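Local coordinates for protein aspartate aminotransferase (PDB 1O4S) that catalyses the pyridoxal-phosphate-dependent transfer of the amino group from L-aspartate to 2-oxoglutarate, yielding oxaloacetate and L-glutamate, as a homodimer, at residues B[54-59]-B[291-296]; B[128-133]-B[137-142]; B[194-199]-B[224-229]; B[350-355]-B[380-385]. All coordinates share one frame; numbering follows the deposited sequence.

The chain opens interaction 1 at 54-59, passes through interactions 2 and 3, closes interaction 1 at 291-296, and only then forms interaction 4. Interaction 2 includes a strand of the seven-stranded mixed sheet and interaction 3 packs on that sheet; their centres are about 19 Å apart, and they touch where Phe131 CZ lies 4.1 Å from Phe195 CZ. Interaction 4 belongs to the four-stranded sheet built mostly of C-terminal strands; its centre is about 27 Å from that of interaction 2. Interactions 1 and 2, with centres about 31 Å apart, both reach the second subunit. Interaction 1 thus lies by the dimer interface, 2 and 3 in the cofactor-binding core and 4 within the smaller sheet, each holding its own part together.

Interaction 1. Residues B[54-59]-B[291-296]; sequences PTPEPV and LEVDNS
Val293 carries the whole contact for the segment 291-296, spreading its two methyls over three residues of 54-59. CG1, anti to the backbone N (chi1 170°), reaches the ring of Pro56, where CB lies 3.8 Å away from Val293 CG1. The other methyl, Val293 CG2, meets Pro58 CB at 4.1 Å and is equally close to Val59 CG2. Pro58 closes the outer side of the patch, whereas Val59 lies on the buried side against Ala286 and Ala290 of helix 281-290. With an alanine here, both methyls would be missing, which would probably open a gap between helix start and loop and leave Pro56, Pro58 and Val59 without their apolar partner. Beyond Val293 the loop turns to polar chemistry. Asp294 points its carboxylate onward along the chain, and Asn295 ND2 is bonded to Ser247 O, next in sequence to Lys246, the cofactor-attachment lysine, to which the pyridoxal phosphate is not joined in this structure. Ser296 OG then meets Asp294 OD2 on its syn side at 2.7 Å, at the step into helix 296-315. In this class I aminotransferase fold, the start of helix 57-68 thus packs on the loop between helices 281-290 and 296-315, beside the dimer interface that Thr55 reaches.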
loop_
_atom_site.group_PDB
_atom_site.type_symbol
_atom_site.label_atom_id
_atom_site.label_comp_id
_atom_site.label_asym_id
_atom_site.label_seq_id
_atom_site.Cartn_x
_atom_site.Cartn_y
_atom_site.Cartn_z
ATOM N N PRO B 54 4.377 -23.532 -1.890
ATOM C CA PRO B 54 4.231 -22.845 -0.601
ATOM C C PRO B 54 5.342 -21.862 -0.474
ATOM O O PRO B 54 6.299 -21.899 -1.240
ATOM C CB PRO B 54 4.362 -23.986 0.445
ATOM C CG PRO B 54 5.097 -25.117 -0.247
ATOM C CD PRO B 54 4.912 -24.906 -1.734
ATOM N N THR B 55 5.214 -20.984 0.502
ATOM C CA THR B 55 6.344 -20.229 1.021
ATOM C C THR B 55 7.428 -21.214 1.465
ATOM O O THR B 55 7.120 -22.174 2.155
ATOM C CB THR B 55 5.893 -19.409 2.227
ATOM O OG1 THR B 55 4.937 -18.443 1.808
ATOM C CG2 THR B 55 7.057 -18.647 2.816
ATOM N N PRO B 56 8.685 -21.014 1.085
ATOM C CA PRO B 56 9.731 -21.938 1.521
ATOM C C PRO B 56 9.781 -22.083 3.023
ATOM O O PRO B 56 9.690 -21.098 3.726
ATOM C CB PRO B 56 11.000 -21.290 0.992
ATOM C CG PRO B 56 10.552 -20.554 -0.207
ATOM C CD PRO B 56 9.232 -19.976 0.208
ATOM N N GLU B 57 9.934 -23.305 3.509
ATOM C CA GLU B 57 9.845 -23.545 4.923
ATOM C C GLU B 57 10.854 -22.719 5.738
ATOM O O GLU B 57 10.537 -22.290 6.806
ATOM C CB GLU B 57 9.956 -25.038 5.229
ATOM C CG GLU B 57 9.492 -25.419 6.649
ATOM C CD GLU B 57 8.006 -25.088 6.914
ATOM O OE1 GLU B 57 7.564 -25.160 8.095
ATOM O OE2 GLU B 57 7.257 -24.745 5.943
ATOM N N PRO B 58 12.073 -22.487 5.270
ATOM C CA PRO B 58 12.984 -21.664 6.075
ATOM C C PRO B 58 12.464 -20.255 6.292
ATOM O O PRO B 58 12.771 -19.658 7.330
ATOM C CB PRO B 58 14.297 -21.700 5.284
ATOM C CG PRO B 58 14.188 -22.974 4.505
ATOM C CD PRO B 58 12.739 -23.035 4.076
ATOM N N VAL B 59 11.709 -19.748 5.324
ATOM C CA VAL B 59 11.101 -18.437 5.407
ATOM C C VAL B 59 9.968 -18.466 6.442
ATOM O O VAL B 59 9.906 -17.593 7.276
ATOM C CB VAL B 59 10.556 -17.953 4.041
ATOM C CG1 VAL B 59 9.863 -16.558 4.172
ATOM C CG2 VAL B 59 11.671 -17.908 3.010
ATOM N N LEU B 291 16.188 -14.148 0.826
ATOM C CA LEU B 291 17.426 -13.871 0.111
ATOM C C LEU B 291 18.425 -15.031 0.161
ATOM O O LEU B 291 19.173 -15.253 -0.790
ATOM C CB LEU B 291 18.083 -12.616 0.667
ATOM C CG LEU B 291 17.397 -11.302 0.308
ATOM C CD1 LEU B 291 17.967 -10.200 1.165
ATOM C CD2 LEU B 291 17.583 -10.983 -1.172
ATOM N N GLU B 292 18.412 -15.792 1.255
ATOM C CA GLU B 292 19.290 -16.938 1.413
ATOM C C GLU B 292 18.763 -18.254 0.806
ATOM O O GLU B 292 19.472 -19.262 0.816
ATOM C CB GLU B 292 19.541 -17.187 2.898
ATOM C CG GLU B 292 20.131 -16.017 3.644
ATOM C CD GLU B 292 20.103 -16.221 5.162
ATOM O OE1 GLU B 292 20.276 -17.359 5.629
ATOM O OE2 GLU B 292 19.891 -15.225 5.895
ATOM N N VAL B 293 17.540 -18.254 0.299
ATOM C CA VAL B 293 16.850 -19.477 -0.051
ATOM C C VAL B 293 16.977 -19.776 -1.559
ATOM O O VAL B 293 16.781 -18.924 -2.410
ATOM C CB VAL B 293 15.374 -19.426 0.433
ATOM C CG1 VAL B 293 14.569 -20.566 -0.131
ATOM C CG2 VAL B 293 15.306 -19.406 2.018
ATOM N N ASP B 294 17.336 -21.007 -1.870
ATOM C CA ASP B 294 17.425 -21.472 -3.237
ATOM C C ASP B 294 16.031 -21.909 -3.755
ATOM O O ASP B 294 15.319 -22.678 -3.097
ATOM C CB ASP B 294 18.385 -22.641 -3.283
ATOM C CG ASP B 294 18.449 -23.284 -4.658
ATOM O OD1 ASP B 294 18.833 -22.566 -5.586
ATOM O OD2 ASP B 294 18.152 -24.488 -4.870
ATOM N N ASN B 295 15.658 -21.431 -4.930
ATOM C CA ASN B 295 14.405 -21.799 -5.562
ATOM C C ASN B 295 14.570 -22.711 -6.794
ATOM O O ASN B 295 13.658 -22.817 -7.596
ATOM C CB ASN B 295 13.652 -20.509 -5.928
ATOM C CG ASN B 295 14.238 -19.787 -7.157
ATOM O OD1 ASN B 295 15.383 -20.052 -7.594
ATOM N ND2 ASN B 295 13.462 -18.835 -7.705
ATOM N N SER B 296 15.734 -23.345 -6.938
ATOM C CA SER B 296 16.078 -24.187 -8.084
ATOM C C SER B 296 15.026 -25.279 -8.336
ATOM O O SER B 296 14.664 -25.532 -9.487
ATOM C CB SER B 296 17.514 -24.801 -7.938
ATOM O OG SER B 296 17.442 -25.900 -7.057
#

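Interaction 2. Residues B[128-133]-B[137-142]; sequences VIVFSP and SYIPQI
Ile142 of the helix pushes its side chain against Val128 and Val130 of the neighbouring strand, and these three residues bury most of the surface in the contact. Ile142 CD1 is the central atom. It lies 4.0 Å from Val128 CB and also 4.0 Å from Val130 CG1, so that one methyl bridges two residues on the same face of the strand. With CG1 of Ile142 anti to the carbonyl carbon (chi1 -66°) and chi2 at 152°, the delta methyl is carried out to the strand, meeting Val130 tip to tip. The branch methyl takes a separate partner: Ile142 CG2 is 4.1 Å from Val128 CG2. One turn earlier in the helix, Ile139 adds a looser touch, its CD1 4.5 Å from Val130 CG2. Every one of these meetings is between aliphatic carbons. Strand 128-132 and helix 138-142 run nearly antiparallel, at 168°, with axes 10.7 Å apart at closest approach. Tyr138, on the same helix, touches the cofactor and bonds through OH to Asp213. The contact belongs to the beta-alpha-beta unit of strand 127-132, helix 138-144 and strand 148-153; strand 175-180 flanks 127-132 on its other side in the seven-stranded sheet, while Ile142 also packs on Phe118 of helix 109-121 and on Val149 of strand 148-153.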
loop_
_atom_site.group_PDB
_atom_site.type_symbol
_atom_site.label_atom_id
_atom_site.label_comp_id
_atom_site.label_asym_id
_atom_site.label_seq_id
_atom_site.Cartn_x
_atom_site.Cartn_y
_atom_site.Cartn_z
ATOM N N VAL B 128 3.984 7.506 -20.810
ATOM C CA VAL B 128 4.753 6.283 -20.661
ATOM C C VAL B 128 4.440 5.405 -21.858
ATOM O O VAL B 128 3.268 5.150 -22.142
ATOM C CB VAL B 128 4.409 5.502 -19.358
ATOM C CG1 VAL B 128 5.282 4.272 -19.225
ATOM C CG2 VAL B 128 4.568 6.391 -18.116
ATOM N N ILE B 129 5.491 4.940 -22.538
ATOM C CA ILE B 129 5.340 3.924 -23.574
ATOM C C ILE B 129 5.275 2.544 -22.929
ATOM O O ILE B 129 6.134 2.199 -22.110
ATOM C CB ILE B 129 6.501 4.030 -24.584
ATOM C CG1 ILE B 129 6.297 5.283 -25.441
ATOM C CG2 ILE B 129 6.593 2.768 -25.475
ATOM C CD1 ILE B 129 7.523 5.751 -26.126
ATOM N N VAL B 130 4.249 1.760 -23.267
ATOM C CA VAL B 130 4.170 0.359 -22.844
ATOM C C VAL B 130 4.039 -0.528 -24.084
ATOM O O VAL B 130 3.716 -0.048 -25.163
ATOM C CB VAL B 130 3.011 0.098 -21.853
ATOM C CG1 VAL B 130 3.020 1.148 -20.742
ATOM C CG2 VAL B 130 1.688 0.101 -22.556
ATOM N N PHE B 131 4.319 -1.811 -23.914
ATOM C CA PHE B 131 4.339 -2.768 -24.993
ATOM C C PHE B 131 3.271 -3.810 -24.749
ATOM O O PHE B 131 3.263 -4.454 -23.704
ATOM C CB PHE B 131 5.732 -3.416 -25.095
ATOM C CG PHE B 131 6.833 -2.434 -25.386
ATOM C CD1 PHE B 131 7.683 -2.001 -24.379
ATOM C CD2 PHE B 131 6.972 -1.884 -26.668
ATOM C CE1 PHE B 131 8.695 -1.066 -24.629
ATOM C CE2 PHE B 131 7.981 -0.938 -26.933
ATOM C CZ PHE B 131 8.847 -0.530 -25.902
ATOM N N SER B 132 2.355 -3.970 -25.694
ATOM C CA SER B 132 1.327 -4.987 -25.594
ATOM C C SER B 132 1.831 -6.192 -26.416
ATOM O O SER B 132 2.645 -5.990 -27.299
ATOM C CB SER B 132 -0.006 -4.463 -26.118
ATOM O OG SER B 132 0.053 -4.252 -27.520
ATOM N N PRO B 133 1.387 -7.420 -26.126
ATOM C CA PRO B 133 0.495 -7.738 -24.977
ATOM C C PRO B 133 1.003 -7.230 -23.627
ATOM O O PRO B 133 2.182 -7.359 -23.334
ATOM C CB PRO B 133 0.416 -9.279 -24.990
ATOM C CG PRO B 133 0.687 -9.653 -26.430
ATOM C CD PRO B 133 1.667 -8.608 -26.948
ATOM N N SER B 137 -2.174 -4.264 -14.949
ATOM C CA SER B 137 -2.167 -3.252 -13.884
ATOM C C SER B 137 -1.401 -1.988 -14.221
ATOM O O SER B 137 -1.593 -0.943 -13.602
ATOM C CB SER B 137 -1.619 -3.859 -12.571
ATOM O OG SER B 137 -2.694 -4.279 -11.724
ATOM N N TYR B 138 -0.532 -2.071 -15.217
ATOM C CA TYR B 138 0.337 -0.958 -15.544
ATOM C C TYR B 138 -0.445 0.315 -15.917
ATOM O O TYR B 138 -0.127 1.432 -15.454
ATOM C CB TYR B 138 1.252 -1.339 -16.714
ATOM C CG TYR B 138 2.287 -2.416 -16.469
ATOM C CD1 TYR B 138 2.992 -2.499 -15.263
ATOM C CD2 TYR B 138 2.603 -3.328 -17.477
ATOM C CE1 TYR B 138 3.965 -3.461 -15.085
ATOM C CE2 TYR B 138 3.558 -4.291 -17.305
ATOM C CZ TYR B 138 4.258 -4.351 -16.119
ATOM O OH TYR B 138 5.230 -5.317 -15.968
ATOM N N ILE B 139 -1.426 0.145 -16.794
ATOM C CA ILE B 139 -2.162 1.256 -17.330
ATOM C C ILE B 139 -3.016 1.898 -16.223
ATOM O O ILE B 139 -2.973 3.103 -16.056
ATOM C CB ILE B 139 -2.973 0.806 -18.597
ATOM C CG1 ILE B 139 -1.972 0.618 -19.755
ATOM C CG2 ILE B 139 -4.068 1.825 -18.953
ATOM C CD1 ILE B 139 -2.549 0.030 -21.046
ATOM N N PRO B 140 -3.784 1.112 -15.475
ATOM C CA PRO B 140 -4.447 1.646 -14.287
ATOM C C PRO B 140 -3.510 2.496 -13.427
ATOM O O PRO B 140 -3.912 3.590 -13.068
ATOM C CB PRO B 140 -4.911 0.384 -13.578
ATOM C CG PRO B 140 -5.309 -0.501 -14.758
ATOM C CD PRO B 140 -4.170 -0.294 -15.712
ATOM N N GLN B 141 -2.282 2.039 -13.189
ATOM C CA GLN B 141 -1.338 2.751 -12.309
ATOM C C GLN B 141 -0.899 4.067 -12.913
ATOM O O GLN B 141 -0.868 5.113 -12.236
ATOM C CB GLN B 141 -0.121 1.888 -12.002
ATOM C CG GLN B 141 -0.401 0.678 -11.141
ATOM C CD GLN B 141 0.835 -0.153 -10.872
ATOM O OE1 GLN B 141 1.788 -0.096 -11.642
ATOM N NE2 GLN B 141 0.826 -0.919 -9.788
ATOM N N ILE B 142 -0.601 4.033 -14.202
ATOM C CA ILE B 142 -0.162 5.244 -14.892
ATOM C C ILE B 142 -1.298 6.249 -14.909
ATOM O O ILE B 142 -1.054 7.425 -14.654
ATOM C CB ILE B 142 0.336 4.927 -16.329
ATOM C CG1 ILE B 142 1.599 4.066 -16.249
ATOM C CG2 ILE B 142 0.554 6.214 -17.119
ATOM C CD1 ILE B 142 1.783 3.167 -17.466
#

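Interaction 3. Residues B[194-199]-B[224-229]; sequences EFLEGL and EFTSIL
Leu196 enters the contact at its CB, which lies 4.3 Å from Ile228 CD1. From there the side chain divides at CG, placed anti to the carbonyl carbon (chi1 -60°), and its two methyls go to different partners. Leu196 CD2 turns toward the sheet side of the helix. Leu196 CD1 instead reaches Thr226, settling 3.4 Å from the carbonyl oxygen Thr226 O. The same methyl is 3.8 Å from Thr226 CB and as close to Thr226 CG2, the leucine and threonine side chains sliding past each other in opposite directions. Ile228 answers by bending toward the helix: CG1 is anti to its backbone N, and a chi2 of 63° turns CD1 up to within 4.2 Å of Leu196 O. Both Leu196 and Ile228 also rest on Ile180 of strand 175-180, so helix 193-206 and the segment 224-229 share a floor on the seven-stranded sheet. Polar bonds hold the turn itself: Ser227 OG caps the short helix by accepting from Leu229 N at 2.9 Å, and Glu214 bonds to Ser227 OG and Ile228 N. With no hydrogen bond between the two segments, their pairing rests on van der Waals packing of aliphatic groups, one methyl also lying against the carbonyl oxygen of Thr226, while the position of 224-229 is probably fixed in part by its cap and by Glu214.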
loop_
_atom_site.group_PDB
_atom_site.type_symbol
_atom_site.label_atom_id
_atom_site.label_comp_id
_atom_site.label_asym_id
_atom_site.label_seq_id
_atom_site.Cartn_x
_atom_site.Cartn_y
_atom_site.Cartn_z
ATOM N N GLU B 194 20.194 -6.843 -27.803
ATOM C CA GLU B 194 20.334 -5.763 -28.788
ATOM C C GLU B 194 19.268 -4.655 -28.611
ATOM O O GLU B 194 19.576 -3.457 -28.657
ATOM C CB GLU B 194 20.353 -6.349 -30.230
ATOM C CG GLU B 194 19.858 -7.818 -30.385
ATOM C CD GLU B 194 20.798 -8.906 -29.793
ATOM O OE1 GLU B 194 20.303 -9.894 -29.182
ATOM O OE2 GLU B 194 22.046 -8.793 -29.945
ATOM N N PHE B 195 18.025 -5.063 -28.374
ATOM C CA PHE B 195 16.944 -4.123 -28.087
ATOM C C PHE B 195 17.224 -3.301 -26.804
ATOM O O PHE B 195 17.115 -2.083 -26.816
ATOM C CB PHE B 195 15.597 -4.863 -27.994
ATOM C CG PHE B 195 14.470 -3.997 -27.510
ATOM C CD1 PHE B 195 13.739 -3.220 -28.406
ATOM C CD2 PHE B 195 14.157 -3.940 -26.157
ATOM C CE1 PHE B 195 12.702 -2.392 -27.946
ATOM C CE2 PHE B 195 13.138 -3.134 -25.700
ATOM C CZ PHE B 195 12.404 -2.347 -26.591
ATOM N N LEU B 196 17.621 -3.977 -25.726
ATOM C CA LEU B 196 17.842 -3.356 -24.422
ATOM C C LEU B 196 19.018 -2.386 -24.400
ATOM O O LEU B 196 18.916 -1.315 -23.823
ATOM C CB LEU B 196 18.044 -4.457 -23.348
ATOM C CG LEU B 196 16.851 -5.409 -23.205
ATOM C CD1 LEU B 196 17.143 -6.532 -22.225
ATOM C CD2 LEU B 196 15.586 -4.608 -22.765
ATOM N N GLU B 197 20.138 -2.788 -25.000
ATOM C CA GLU B 197 21.317 -1.920 -25.188
ATOM C C GLU B 197 20.952 -0.657 -25.945
ATOM O O GLU B 197 21.422 0.437 -25.619
ATOM C CB GLU B 197 22.434 -2.653 -25.975
ATOM C CG GLU B 197 23.031 -3.835 -25.222
ATOM C CD GLU B 197 24.146 -4.554 -25.963
ATOM O OE1 GLU B 197 24.019 -4.835 -27.183
ATOM O OE2 GLU B 197 25.161 -4.850 -25.302
ATOM N N GLY B 198 20.120 -0.825 -26.968
ATOM C CA GLY B 198 19.657 0.281 -27.774
ATOM C C GLY B 198 18.724 1.183 -26.997
ATOM O O GLY B 198 18.775 2.402 -27.137
ATOM N N LEU B 199 17.892 0.590 -26.141
ATOM C CA LEU B 199 16.922 1.361 -25.390
ATOM C C LEU B 199 17.671 2.214 -24.364
ATOM O O LEU B 199 17.334 3.358 -24.126
ATOM C CB LEU B 199 15.928 0.419 -24.715
ATOM C CG LEU B 199 14.424 0.706 -24.617
ATOM C CD1 LEU B 199 13.926 0.151 -23.290
ATOM C CD2 LEU B 199 14.035 2.152 -24.768
ATOM N N GLU B 224 19.464 -17.018 -22.530
ATOM C CA GLU B 224 19.337 -15.736 -23.257
ATOM C C GLU B 224 18.726 -14.579 -22.438
ATOM O O GLU B 224 18.651 -13.470 -22.967
ATOM C CB GLU B 224 18.531 -15.914 -24.575
ATOM C CG GLU B 224 19.360 -15.870 -25.858
ATOM C CD GLU B 224 20.222 -17.090 -26.022
ATOM O OE1 GLU B 224 20.297 -17.609 -27.151
ATOM O OE2 GLU B 224 20.818 -17.533 -25.024
ATOM N N PHE B 225 18.283 -14.799 -21.189
ATOM C CA PHE B 225 17.756 -13.682 -20.395
ATOM C C PHE B 225 18.802 -12.603 -20.207
ATOM O O PHE B 225 19.898 -12.866 -19.738
ATOM C CB PHE B 225 17.199 -14.079 -19.006
ATOM C CG PHE B 225 16.697 -12.885 -18.217
ATOM C CD1 PHE B 225 15.580 -12.189 -18.651
ATOM C CD2 PHE B 225 17.372 -12.433 -17.093
ATOM C CE1 PHE B 225 15.133 -11.069 -17.995
ATOM C CE2 PHE B 225 16.932 -11.309 -16.406
ATOM C CZ PHE B 225 15.807 -10.621 -16.859
ATOM N N THR B 226 18.418 -11.384 -20.578
ATOM C CA THR B 226 19.197 -10.176 -20.362
ATOM C C THR B 226 18.381 -9.229 -19.482
ATOM O O THR B 226 17.232 -8.902 -19.810
ATOM C CB THR B 226 19.469 -9.489 -21.705
ATOM O OG1 THR B 226 20.115 -10.401 -22.616
ATOM C CG2 THR B 226 20.444 -8.357 -21.530
ATOM N N SER B 227 18.989 -8.785 -18.390
ATOM C CA SER B 227 18.400 -7.795 -17.498
ATOM C C SER B 227 18.795 -6.432 -18.014
ATOM O O SER B 227 19.851 -6.293 -18.630
ATOM C CB SER B 227 18.959 -7.971 -16.090
ATOM O OG SER B 227 18.610 -6.910 -15.251
ATOM N N ILE B 228 17.970 -5.426 -17.752
ATOM C CA ILE B 228 18.388 -4.056 -18.018
ATOM C C ILE B 228 19.691 -3.749 -17.266
ATOM O O ILE B 228 20.480 -2.917 -17.703
ATOM C CB ILE B 228 17.284 -3.021 -17.654
ATOM C CG1 ILE B 228 17.496 -1.696 -18.437
ATOM C CG2 ILE B 228 17.240 -2.756 -16.126
ATOM C CD1 ILE B 228 17.394 -1.839 -19.963
ATOM N N LEU B 229 19.898 -4.408 -16.133
ATOM C CA LEU B 229 21.145 -4.268 -15.373
ATOM C C LEU B 229 22.382 -4.986 -16.002
ATOM O O LEU B 229 23.514 -4.746 -15.573
ATOM C CB LEU B 229 20.931 -4.735 -13.940
ATOM C CG LEU B 229 19.795 -4.021 -13.180
ATOM C CD1 LEU B 229 19.820 -4.463 -11.726
ATOM C CD2 LEU B 229 19.858 -2.512 -13.255
#

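Interaction 4. Residues B[350-355]-B[380-385]; sequences VALVPG and DRIEDF
The guanidinium of Arg381 meets Val350 at its edge, near the plane of the group, where NH1 lies 4.1 Å from Val350 CG2. The closest touch, however, is made by the aliphatic part of the arginine. Val350 CG2 sits 3.6 Å from Arg381 CD and 4.0 Å from Arg381 CB, so the valine crosses the arginine chain at a slant. That chain is extended from CG to NE (chi3 179°), which carries the charged group past the valine to partners beyond: NH2 forms a salt bridge with Glu377, and NH1 bonds to Asp42 O. On the next residue, Ile382 CD1 touches two strand side chains, 4.3 Å from Val350 CG1 and 4.2 Å from Leu352 CD1. The helix 372-386 thereby packs on strand 350-354 of the four-stranded sheet. Leu352 also touches Val364 and Leu366 of the adjacent strand, and its side chain is about 6 Å from that of Arg365, which by similarity binds the aspartate substrate. Chemically the contact is essentially apolar, made by Ile382 and the arginine methylenes without a hydrogen bond across, while the guanidinium makes its polar bonds outside it, where Glu377 of the same helix probably neutralises part of the charge.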
loop_
_atom_site.group_PDB
_atom_site.type_symbol
_atom_site.label_atom_id
_atom_site.label_comp_id
_atom_site.label_asym_id
_atom_site.label_seq_id
_atom_site.Cartn_x
_atom_site.Cartn_y
_atom_site.Cartn_z
ATOM N N VAL B 350 -12.428 -25.764 -18.223
ATOM C CA VAL B 350 -11.071 -25.225 -18.192
ATOM C C VAL B 350 -11.125 -23.713 -18.288
ATOM O O VAL B 350 -11.765 -23.150 -19.190
ATOM C CB VAL B 350 -10.184 -25.768 -19.342
ATOM C CG1 VAL B 350 -8.758 -25.204 -19.225
ATOM C CG2 VAL B 350 -10.191 -27.286 -19.347
ATOM N N ALA B 351 -10.433 -23.069 -17.355
ATOM C CA ALA B 351 -10.346 -21.621 -17.278
ATOM C C ALA B 351 -9.029 -21.041 -17.834
ATOM O O ALA B 351 -7.941 -21.313 -17.330
ATOM C CB ALA B 351 -10.576 -21.165 -15.857
ATOM N N LEU B 352 -9.170 -20.225 -18.886
ATOM C CA LEU B 352 -8.086 -19.417 -19.445
ATOM C C LEU B 352 -8.452 -17.924 -19.411
ATOM O O LEU B 352 -9.587 -17.543 -19.134
ATOM C CB LEU B 352 -7.754 -19.857 -20.868
ATOM C CG LEU B 352 -7.508 -21.354 -21.118
ATOM C CD1 LEU B 352 -7.489 -21.709 -22.595
ATOM C CD2 LEU B 352 -6.235 -21.793 -20.488
ATOM N N VAL B 353 -7.463 -17.087 -19.671
ATOM C CA VAL B 353 -7.655 -15.655 -19.633
ATOM C C VAL B 353 -7.694 -15.112 -21.074
ATOM O O VAL B 353 -6.768 -15.319 -21.819
ATOM C CB VAL B 353 -6.525 -14.969 -18.879
ATOM C CG1 VAL B 353 -6.826 -13.488 -18.740
ATOM C CG2 VAL B 353 -6.322 -15.622 -17.492
ATOM N N PRO B 354 -8.757 -14.405 -21.452
ATOM C CA PRO B 354 -8.814 -13.779 -22.783
ATOM C C PRO B 354 -7.627 -12.833 -23.032
ATOM O O PRO B 354 -7.344 -11.995 -22.187
ATOM C CB PRO B 354 -10.131 -13.015 -22.745
ATOM C CG PRO B 354 -10.931 -13.745 -21.714
ATOM C CD PRO B 354 -9.970 -14.145 -20.655
ATOM N N GLY B 355 -6.949 -12.987 -24.175
ATOM C CA GLY B 355 -5.905 -12.064 -24.614
ATOM C C GLY B 355 -6.319 -10.589 -24.676
ATOM O O GLY B 355 -5.480 -9.691 -24.509
ATOM N N ASP B 380 -5.866 -32.162 -22.857
ATOM C CA ASP B 380 -6.806 -33.142 -23.415
ATOM C C ASP B 380 -8.122 -32.480 -23.767
ATOM O O ASP B 380 -8.632 -32.644 -24.875
ATOM C CB ASP B 380 -7.126 -34.239 -22.381
ATOM C CG ASP B 380 -6.197 -35.421 -22.452
ATOM O OD1 ASP B 380 -6.275 -36.305 -21.556
ATOM O OD2 ASP B 380 -5.376 -35.583 -23.377
ATOM N N ARG B 381 -8.698 -31.774 -22.793
ATOM C CA ARG B 381 -10.022 -31.163 -22.964
ATOM C C ARG B 381 -9.975 -30.065 -24.008
ATOM O O ARG B 381 -10.888 -29.934 -24.817
ATOM C CB ARG B 381 -10.524 -30.565 -21.658
ATOM C CG ARG B 381 -10.801 -31.555 -20.543
ATOM C CD ARG B 381 -10.942 -30.824 -19.238
ATOM N NE ARG B 381 -11.244 -31.682 -18.098
ATOM C CZ ARG B 381 -11.738 -31.237 -16.949
ATOM N NH1 ARG B 381 -12.044 -29.949 -16.792
ATOM N NH2 ARG B 381 -11.952 -32.087 -15.959
ATOM N N ILE B 382 -8.892 -29.289 -23.977
ATOM C CA ILE B 382 -8.658 -28.242 -24.954
ATOM C C ILE B 382 -8.574 -28.813 -26.362
ATOM O O ILE B 382 -9.091 -28.205 -27.272
ATOM C CB ILE B 382 -7.405 -27.403 -24.581
ATOM C CG1 ILE B 382 -7.702 -26.547 -23.343
ATOM C CG2 ILE B 382 -6.963 -26.480 -25.757
ATOM C CD1 ILE B 382 -6.507 -25.812 -22.813
ATOM N N GLU B 383 -7.954 -29.989 -26.516
ATOM C CA GLU B 383 -7.745 -30.641 -27.820
ATOM C C GLU B 383 -9.080 -31.135 -28.393
ATOM O O GLU B 383 -9.369 -30.979 -29.591
ATOM C CB GLU B 383 -6.728 -31.792 -27.691
ATOM C CG GLU B 383 -6.358 -32.504 -28.996
ATOM C CD GLU B 383 -5.255 -33.568 -28.851
ATOM O OE1 GLU B 383 -4.700 -33.769 -27.748
ATOM O OE2 GLU B 383 -4.923 -34.217 -29.867
ATOM N N ASP B 384 -9.892 -31.710 -27.513
ATOM C CA ASP B 384 -11.270 -32.080 -27.833
ATOM C C ASP B 384 -12.137 -30.884 -28.258
ATOM O O ASP B 384 -12.980 -30.987 -29.169
ATOM C CB ASP B 384 -11.912 -32.774 -26.630
ATOM C CG ASP B 384 -11.475 -34.238 -26.489
ATOM O OD1 ASP B 384 -10.614 -34.710 -27.286
ATOM O OD2 ASP B 384 -11.958 -34.995 -25.611
ATOM N N PHE B 385 -11.933 -29.759 -27.585
ATOM C CA PHE B 385 -12.698 -28.552 -27.819
ATOM C C PHE B 385 -12.291 -27.951 -29.175
ATOM O O PHE B 385 -13.148 -27.483 -29.949
ATOM C CB PHE B 385 -12.437 -27.582 -26.664
ATOM C CG PHE B 385 -13.115 -26.262 -26.802
ATOM C CD1 PHE B 385 -14.439 -26.112 -26.435
ATOM C CD2 PHE B 385 -12.415 -25.162 -27.267
ATOM C CE1 PHE B 385 -15.065 -24.883 -26.533
ATOM C CE2 PHE B 385 -13.035 -23.937 -27.375
ATOM C CZ PHE B 385 -14.371 -23.798 -27.008
#